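Local structure of uncharacterized protein Rv3272 (5YX6) at residues V15-Q20 / R71-V76; G45-R50 / T64-N69. The protein binds fatty acyl-CoAs of varying chain length, palmitoyl-CoA most tightly, and probably acts as a family III CoA transferase in fatty acid metabolism. All blocks are in the same frame, centred on the assembly; numbering follows the deposited sequence.

Contact 1: residues V15-Q20 / R71-V76; sequences VLDFTQ and RGKKSV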
ATOM      1  N   VAL A  15      11.044  -3.525  20.613  1.00 27.77           N
ATOM      2  CA  VAL A  15       9.647  -3.296  20.281  1.00 27.16           C
ATOM      3  C   VAL A  15       8.769  -4.337  20.958  1.00 26.31           C
ATOM      4  O   VAL A  15       9.046  -5.528  20.885  1.00 30.24           O
ATOM      5  CB  VAL A  15       9.421  -3.342  18.755  1.00 27.36           C
ATOM      6  CG1 VAL A  15       7.958  -3.090  18.417  1.00 23.00           C
ATOM      7  CG2 VAL A  15      10.339  -2.339  18.041  1.00 24.00           C
ATOM      8  N   LEU A  16       7.717  -3.877  21.621  1.00 27.77           N
ATOM      9  CA  LEU A  16       6.709  -4.754  22.210  1.00 30.67           C
ATOM     10  C   LEU A  16       5.504  -4.858  21.287  1.00 30.63           C
ATOM     11  O   LEU A  16       4.753  -3.892  21.152  1.00 31.79           O
ATOM     12  CB  LEU A  16       6.271  -4.227  23.573  1.00 29.82           C
ATOM     13  CG  LEU A  16       6.918  -4.901  24.769  1.00 39.11           C
ATOM     14  CD1 LEU A  16       8.424  -4.762  24.659  1.00 33.44           C
ATOM     15  CD2 LEU A  16       6.383  -4.304  26.074  1.00 39.18           C
ATOM     16  N   ASP A  17       5.313  -6.019  20.667  1.00 28.64           N
ATOM     17  CA  ASP A  17       4.314  -6.161  19.597  1.00 31.33           C
ATOM     18  C   ASP A  17       3.069  -6.909  20.081  1.00 30.70           C
ATOM     19  O   ASP A  17       3.084  -8.135  20.166  1.00 28.21           O
ATOM     20  CB  ASP A  17       4.941  -6.892  18.395  1.00 30.69           C
ATOM     21  CG  ASP A  17       4.009  -6.968  17.173  1.00 42.56           C
ATOM     22  OD1 ASP A  17       2.862  -6.484  17.269  1.00 42.42           O
ATOM     23  OD2 ASP A  17       4.425  -7.521  16.114  1.00 39.39           O
ATOM     24  N   PHE A  18       1.993  -6.174  20.366  1.00 27.96           N
ATOM     25  CA  PHE A  18       0.729  -6.779  20.818  1.00 36.16           C
ATOM     26  C   PHE A  18      -0.217  -7.167  19.665  1.00 37.14           C
ATOM     27  O   PHE A  18      -1.313  -7.673  19.914  1.00 37.16           O
ATOM     28  CB  PHE A  18      -0.031  -5.827  21.769  1.00 31.08           C
ATOM     29  CG  PHE A  18       0.615  -5.633  23.135  1.00 30.66           C
ATOM     30  CD1 PHE A  18       1.647  -4.718  23.315  1.00 28.05           C
ATOM     31  CD2 PHE A  18       0.146  -6.326  24.244  1.00 33.27           C
ATOM     32  CE1 PHE A  18       2.223  -4.524  24.569  1.00 33.43           C
ATOM     33  CE2 PHE A  18       0.715  -6.139  25.495  1.00 34.54           C
ATOM     34  CZ  PHE A  18       1.757  -5.234  25.661  1.00 31.55           C
ATOM     35  N   THR A  19       0.200  -6.946  18.419  1.00 32.89           N
ATOM     36  CA  THR A  19      -0.700  -7.080  17.260  1.00 35.04           C
ATOM     37  C   THR A  19      -0.991  -8.524  16.846  1.00 34.87           C
ATOM     38  O   THR A  19      -0.236  -9.437  17.171  1.00 40.20           O
ATOM     39  CB  THR A  19      -0.128  -6.372  16.003  1.00 36.96           C
ATOM     40  OG1 THR A  19       1.005  -7.101  15.519  1.00 35.20           O
ATOM     41  CG2 THR A  19       0.272  -4.934  16.300  1.00 35.78           C
ATOM     42  N   GLN A  20      -2.093  -8.725  16.129  1.00 38.76           N
ATOM     43  CA  GLN A  20      -2.420 -10.042  15.573  1.00 45.39           C
ATOM     44  C   GLN A  20      -2.802  -9.960  14.100  1.00 41.68           C
ATOM     45  O   GLN A  20      -2.991  -8.870  13.562  1.00 41.55           O
ATOM     46  CB  GLN A  20      -3.549 -10.724  16.344  1.00 43.59           C
ATOM     47  CG  GLN A  20      -3.269 -10.941  17.814  1.00 49.88           C
ATOM     48  CD  GLN A  20      -4.516 -11.337  18.570  1.00 61.24           C
ATOM     49  OE1 GLN A  20      -5.119 -12.378  18.285  1.00 62.31           O
ATOM     50  NE2 GLN A  20      -4.918 -10.513  19.532  1.00 58.08           N
ATOM     51  N   ARG A  71       8.913 -13.902  11.450  1.00 30.48           N
ATOM     52  CA  ARG A  71      10.246 -14.471  11.454  1.00 31.65           C
ATOM     53  C   ARG A  71      11.207 -13.572  12.228  1.00 35.27           C
ATOM     54  O   ARG A  71      11.161 -12.350  12.101  1.00 34.72           O
ATOM     55  CB  ARG A  71      10.716 -14.695  10.018  1.00 32.93           C
ATOM     56  CG  ARG A  71       9.847 -15.688   9.260  1.00 35.91           C
ATOM     57  CD  ARG A  71      10.064 -15.651   7.765  1.00 29.97           C
ATOM     58  NE  ARG A  71       9.703 -14.351   7.201  1.00 35.76           N
ATOM     59  CZ  ARG A  71      10.576 -13.438   6.791  1.00 33.54           C
ATOM     60  NH1 ARG A  71      10.148 -12.285   6.298  1.00 39.64           N
ATOM     61  NH2 ARG A  71      11.876 -13.675   6.879  1.00 39.56           N
ATOM     62  N   GLY A  72      12.037 -14.176  13.073  1.00 37.34           N
ATOM     63  CA  GLY A  72      13.062 -13.434  13.784  1.00 33.81           C
ATOM     64  C   GLY A  72      12.489 -12.672  14.960  1.00 29.35           C
ATOM     65  O   GLY A  72      13.189 -11.898  15.610  1.00 31.13           O
ATOM     66  N   LYS A  73      11.205 -12.863  15.227  1.00 31.02           N
ATOM     67  CA  LYS A  73      10.610 -12.248  16.399  1.00 29.08           C
ATOM     68  C   LYS A  73      10.811 -13.125  17.625  1.00 34.26           C
ATOM     69  O   LYS A  73      11.169 -14.298  17.511  1.00 31.73           O
ATOM     70  CB  LYS A  73       9.129 -11.974  16.177  1.00 25.38           C
ATOM     71  CG  LYS A  73       8.872 -10.869  15.174  1.00 29.51           C
ATOM     72  CD  LYS A  73       7.388 -10.578  15.048  1.00 33.17           C
ATOM     73  CE  LYS A  73       7.086  -9.609  13.909  1.00 29.73           C
ATOM     74  NZ  LYS A  73       5.618  -9.333  13.850  1.00 33.44           N
ATOM     75  N   LYS A  74      10.624 -12.531  18.797  1.00 31.55           N
ATOM     76  CA  LYS A  74      10.576 -13.279  20.040  1.00 31.04           C
ATOM     77  C   LYS A  74       9.152 -13.331  20.559  1.00 30.34           C
ATOM     78  O   LYS A  74       8.298 -12.564  20.116  1.00 31.12           O
ATOM     79  CB  LYS A  74      11.542 -12.670  21.055  1.00 31.25           C
ATOM     80  CG  LYS A  74      12.924 -12.601  20.456  1.00 30.18           C
ATOM     81  CD  LYS A  74      14.012 -12.260  21.433  1.00 34.81           C
ATOM     82  CE  LYS A  74      15.361 -12.330  20.725  1.00 37.09           C
ATOM     83  NZ  LYS A  74      16.498 -11.916  21.594  1.00 53.82           N
ATOM     84  N   SER A  75       8.890 -14.244  21.487  1.00 29.49           N
ATOM     85  CA  SER A  75       7.538 -14.434  21.984  1.00 28.75           C
ATOM     86  C   SER A  75       7.453 -14.584  23.496  1.00 31.93           C
ATOM     87  O   SER A  75       8.245 -15.303  24.117  1.00 31.11           O
ATOM     88  CB  SER A  75       6.900 -15.664  21.313  1.00 28.23           C
ATOM     89  OG  SER A  75       5.582 -15.900  21.795  1.00 26.77           O
ATOM     90  N   VAL A  76       6.492 -13.877  24.080  1.00 26.60           N
ATOM     91  CA  VAL A  76       6.121 -14.106  25.458  1.00 30.14           C
ATOM     92  C   VAL A  76       4.644 -14.463  25.437  1.00 35.97           C
ATOM     93  O   VAL A  76       3.872 -13.948  24.624  1.00 35.06           O
ATOM     94  CB  VAL A  76       6.410 -12.897  26.402  1.00 30.41           C
ATOM     95  CG1 VAL A  76       7.890 -12.529  26.356  1.00 27.58           C
ATOM     96  CG2 VAL A  76       5.533 -11.697  26.067  1.00 30.69           C
TER
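Asp17 and Lys73 meet in a buried salt bridge, and this one pair makes the whole contact. Lys73 NZ donates to Asp17 OD2 at 3.1 Å. The ammonium approaches nearly in line with the CG-OD2 bond. Lys73 reaches this far because its chain is fully extended beyond CG. Asp17 has CG anti to the backbone N (chi1 -174°), which carries the carboxylate from its strand toward the lysine.

The tight part is the carboxylate itself. Its other oxygen, OD1, takes two bonds from Thr19. The backbone N of Thr19 lies 2.9 Å from Asp17 OD1 and comes in from above the carboxylate plane, closing an Asx turn. The hydroxyl OG1 of Thr19 donates to the syn lone pair of Asp17 OD1 at 2.6 Å. With OD1 held by Thr19 and OD2 by Lys73, the carboxylate has little freedom to rotate. The strongest partner of Lys73 NZ is Asn69 O. Pro25 O and Asn70 OD1 are further acceptors, so its three N-H groups are shared among four oxygens.

Elsewhere the two segments stand well apart. The closest CA atoms, of Asp17 and Ser75, are 9.2 Å from each other, and only 58 Å² is buried between the segments. The looser side is at Lys74, which is partly exposed and pairs with Glu37.

Strand 37-42 lies between strands 14-17 and 74-77 in the parallel sheet. The salt bridge thus spans a middle strand near the C-terminal end of strand 14-17, within the Rossmann-fold domain of this CoA transferase.

Contact 2: residues G45-R50 / T64-N69; sequences GGEAAR and TYFLPN
Two loops of the CoA-transferase III domain meet here, one following strand 37-42 and the other leading to strand 74-77, and Phe66 is the hub between them. Its ring lies against Arg50 in a CH-pi contact. Arg50 CG sits over the ring centre, 3.6 Å from the centroid and 6° off the normal. Farther along the same side chain, Arg50 CZ comes within 3.3 Å of Phe66 CZ, which lies over one face of the guanidinium. The two planes are tilted 38° apart, so this is not a flat stack. The Arg50 chain is extended from CG to NE and runs across the ring toward its CZ end.

Glu47 OE1 reaches the ring edge, in its plane, 3.6 Å from Phe66 CE1. The carboxylate is turned 75° from the ring. On the backbone side, Ala49 O lies 3.5 Å from Phe66 CB. A water bridges the loops, donating to Ala49 O at 2.6 Å and accepting from Tyr65 N at 2.9 Å.

The charged ends are held from outside. Arg50 NH2 pairs with Glu42 and also bonds to Pro381 O. Glu47 OE1 forms a salt bridge with Lys40, and Glu47 OE2 accepts from Asn21 N. Both Glu42 and Lys40 belong to strand 37-42. Leu67 packs on strand 360-363 and Asn69 touches helix 23-33, while Thr64 and Pro68 pack on Met219, and Tyr65 on Asn216, of the second subunit.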
ATOM      1  N   GLY A  45      -0.958 -20.078  25.066  1.00 44.76           N
ATOM      2  CA  GLY A  45      -1.140 -21.106  24.058  1.00 50.10           C
ATOM      3  C   GLY A  45      -0.769 -20.625  22.666  1.00 50.03           C
ATOM      4  O   GLY A  45      -0.731 -21.420  21.722  1.00 51.79           O
ATOM      5  N   GLY A  46      -0.504 -19.325  22.536  1.00 44.54           N
ATOM      6  CA  GLY A  46      -0.170 -18.736  21.249  1.00 42.60           C
ATOM      7  C   GLY A  46      -1.267 -18.001  20.500  1.00 40.00           C
ATOM      8  O   GLY A  46      -2.448 -18.159  20.782  1.00 45.15           O
ATOM      9  N   GLU A  47      -0.852 -17.188  19.535  1.00 43.02           N
ATOM     10  CA  GLU A  47      -1.767 -16.439  18.683  1.00 45.31           C
ATOM     11  C   GLU A  47      -2.629 -17.406  17.864  1.00 45.26           C
ATOM     12  O   GLU A  47      -2.153 -18.454  17.428  1.00 44.16           O
ATOM     13  CB  GLU A  47      -0.968 -15.516  17.755  1.00 38.08           C
ATOM     14  CG  GLU A  47      -1.801 -14.620  16.845  1.00 53.58           C
ATOM     15  CD  GLU A  47      -0.958 -13.867  15.803  1.00 54.93           C
ATOM     16  OE1 GLU A  47       0.249 -13.637  16.044  1.00 51.46           O
ATOM     17  OE2 GLU A  47      -1.511 -13.497  14.741  1.00 53.49           O
ATOM     18  N   ALA A  48      -3.889 -17.052  17.641  1.00 39.56           N
ATOM     19  CA  ALA A  48      -4.808 -17.944  16.934  1.00 48.13           C
ATOM     20  C   ALA A  48      -4.377 -18.215  15.486  1.00 47.11           C
ATOM     21  O   ALA A  48      -4.626 -19.291  14.942  1.00 46.27           O
ATOM     22  CB  ALA A  48      -6.216 -17.373  16.962  1.00 50.00           C
ATOM     23  N   ALA A  49      -3.732 -17.231  14.866  1.00 45.82           N
ATOM     24  CA  ALA A  49      -3.299 -17.351  13.476  1.00 43.82           C
ATOM     25  C   ALA A  49      -2.254 -18.446  13.263  1.00 44.34           C
ATOM     26  O   ALA A  49      -1.974 -18.819  12.127  1.00 42.04           O
ATOM     27  CB  ALA A  49      -2.765 -16.021  12.980  1.00 42.61           C
ATOM     28  N   ARG A  50      -1.647 -18.924  14.345  1.00 42.69           N
ATOM     29  CA  ARG A  50      -0.711 -20.045  14.263  1.00 44.56           C
ATOM     30  C   ARG A  50      -1.419 -21.311  13.788  1.00 48.78           C
ATOM     31  O   ARG A  50      -0.807 -22.176  13.164  1.00 48.37           O
ATOM     32  CB  ARG A  50      -0.051 -20.311  15.623  1.00 46.44           C
ATOM     33  CG  ARG A  50       1.045 -19.330  16.036  1.00 39.74           C
ATOM     34  CD  ARG A  50       1.555 -19.680  17.432  1.00 41.95           C
ATOM     35  NE  ARG A  50       2.528 -18.720  17.950  1.00 39.36           N
ATOM     36  CZ  ARG A  50       3.843 -18.822  17.792  1.00 37.30           C
ATOM     37  NH1 ARG A  50       4.356 -19.854  17.135  1.00 36.81           N
ATOM     38  NH2 ARG A  50       4.647 -17.897  18.300  1.00 32.89           N
ATOM     39  N   THR A  64      -0.049 -20.212   6.819  1.00 51.66           N
ATOM     40  CA  THR A  64       0.144 -19.229   5.763  1.00 50.06           C
ATOM     41  C   THR A  64      -0.010 -17.771   6.206  1.00 46.09           C
ATOM     42  O   THR A  64       0.557 -16.874   5.594  1.00 47.84           O
ATOM     43  CB  THR A  64      -0.847 -19.514   4.614  1.00 45.75           C
ATOM     44  OG1 THR A  64      -0.909 -18.390   3.731  1.00 62.09           O
ATOM     45  CG2 THR A  64      -2.234 -19.772   5.172  1.00 50.75           C
ATOM     46  N   TYR A  65      -0.740 -17.522   7.282  1.00 46.10           N
ATOM     47  CA  TYR A  65      -0.872 -16.150   7.756  1.00 48.66           C
ATOM     48  C   TYR A  65       0.179 -15.810   8.819  1.00 50.44           C
ATOM     49  O   TYR A  65       0.713 -14.698   8.834  1.00 53.42           O
ATOM     50  CB  TYR A  65      -2.288 -15.903   8.290  1.00 49.77           C
ATOM     51  CG  TYR A  65      -3.337 -16.078   7.213  1.00 55.35           C
ATOM     52  CD1 TYR A  65      -3.554 -15.094   6.252  1.00 54.49           C
ATOM     53  CD2 TYR A  65      -4.103 -17.239   7.148  1.00 57.23           C
ATOM     54  CE1 TYR A  65      -4.506 -15.263   5.253  1.00 60.76           C
ATOM     55  CE2 TYR A  65      -5.058 -17.419   6.158  1.00 62.20           C
ATOM     56  CZ  TYR A  65      -5.259 -16.430   5.213  1.00 68.94           C
ATOM     57  OH  TYR A  65      -6.215 -16.617   4.229  1.00 68.13           O
ATOM     58  N   PHE A  66       0.485 -16.759   9.699  1.00 41.90           N
ATOM     59  CA  PHE A  66       1.416 -16.482  10.785  1.00 40.99           C
ATOM     60  C   PHE A  66       2.894 -16.448  10.365  1.00 36.57           C
ATOM     61  O   PHE A  66       3.618 -15.508  10.681  1.00 35.77           O
ATOM     62  CB  PHE A  66       1.249 -17.510  11.908  1.00 36.93           C
ATOM     63  CG  PHE A  66       2.161 -17.268  13.076  1.00 38.80           C
ATOM     64  CD1 PHE A  66       1.835 -16.313  14.030  1.00 39.53           C
ATOM     65  CD2 PHE A  66       3.358 -17.956  13.201  1.00 32.71           C
ATOM     66  CE1 PHE A  66       2.669 -16.065  15.103  1.00 37.49           C
ATOM     67  CE2 PHE A  66       4.201 -17.716  14.265  1.00 40.96           C
ATOM     68  CZ  PHE A  66       3.857 -16.764  15.224  1.00 40.24           C
ATOM     69  N   LEU A  67       3.335 -17.476   9.654  1.00 35.93           N
ATOM     70  CA  LEU A  67       4.760 -17.658   9.392  1.00 39.11           C
ATOM     71  C   LEU A  67       5.476 -16.513   8.642  1.00 39.42           C
ATOM     72  O   LEU A  67       6.579 -16.118   9.036  1.00 39.29           O
ATOM     73  CB  LEU A  67       4.980 -18.968   8.629  1.00 39.00           C
ATOM     74  CG  LEU A  67       6.452 -19.307   8.383  1.00 34.79           C
ATOM     75  CD1 LEU A  67       6.811 -20.577   9.142  1.00 34.13           C
ATOM     76  CD2 LEU A  67       6.752 -19.459   6.914  1.00 36.52           C
ATOM     77  N   PRO A  68       4.872 -15.975   7.565  1.00 42.03           N
ATOM     78  CA  PRO A  68       5.656 -14.986   6.810  1.00 35.21           C
ATOM     79  C   PRO A  68       5.939 -13.667   7.543  1.00 36.75           C
ATOM     80  O   PRO A  68       6.921 -13.011   7.207  1.00 41.21           O
ATOM     81  CB  PRO A  68       4.786 -14.712   5.577  1.00 39.01           C
ATOM     82  CG  PRO A  68       3.843 -15.846   5.491  1.00 39.01           C
ATOM     83  CD  PRO A  68       3.590 -16.273   6.901  1.00 42.51           C
ATOM     84  N   ASN A  69       5.121 -13.286   8.519  1.00 35.27           N
ATOM     85  CA  ASN A  69       5.283 -11.977   9.142  1.00 33.86           C
ATOM     86  C   ASN A  69       5.777 -11.998  10.600  1.00 36.01           C
ATOM     87  O   ASN A  69       5.669 -10.992  11.303  1.00 30.36           O
ATOM     88  CB  ASN A  69       3.968 -11.193   9.079  1.00 30.75           C
ATOM     89  CG  ASN A  69       3.551 -10.850   7.658  1.00 34.78           C
ATOM     90  OD1 ASN A  69       4.384 -10.610   6.785  1.00 35.09           O
ATOM     91  ND2 ASN A  69       2.250 -10.789   7.433  1.00 37.30           N
TER
HETATM   92  O   HOH W   1      -1.610 -19.122   9.537  1.00 40.98           O

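Both segments of contact 2 fall within the stretch of chain that separates residues 15-20 from residues 71-76, and the centres of the two contacts are 11 Å apart. They touch directly: Gln20 CA is 3.7 Å from Glu47 OE2, and Ser75 OG is 4.1 Å from Arg50 NH2. Shared partners tie them further. Asn69, in contact 2, gives its carbonyl O to Lys73 of contact 1. Glu42 bonds both Ser75 and Arg50. Contact 1 is remote from both the active site and the benzamidine pocket. Contact 2 is nearer the active site, with the side chain of Ala49 about 11 Å from that of Asp175, the inferred nucleophile. Neither contact includes a residue of the benzamidine pocket.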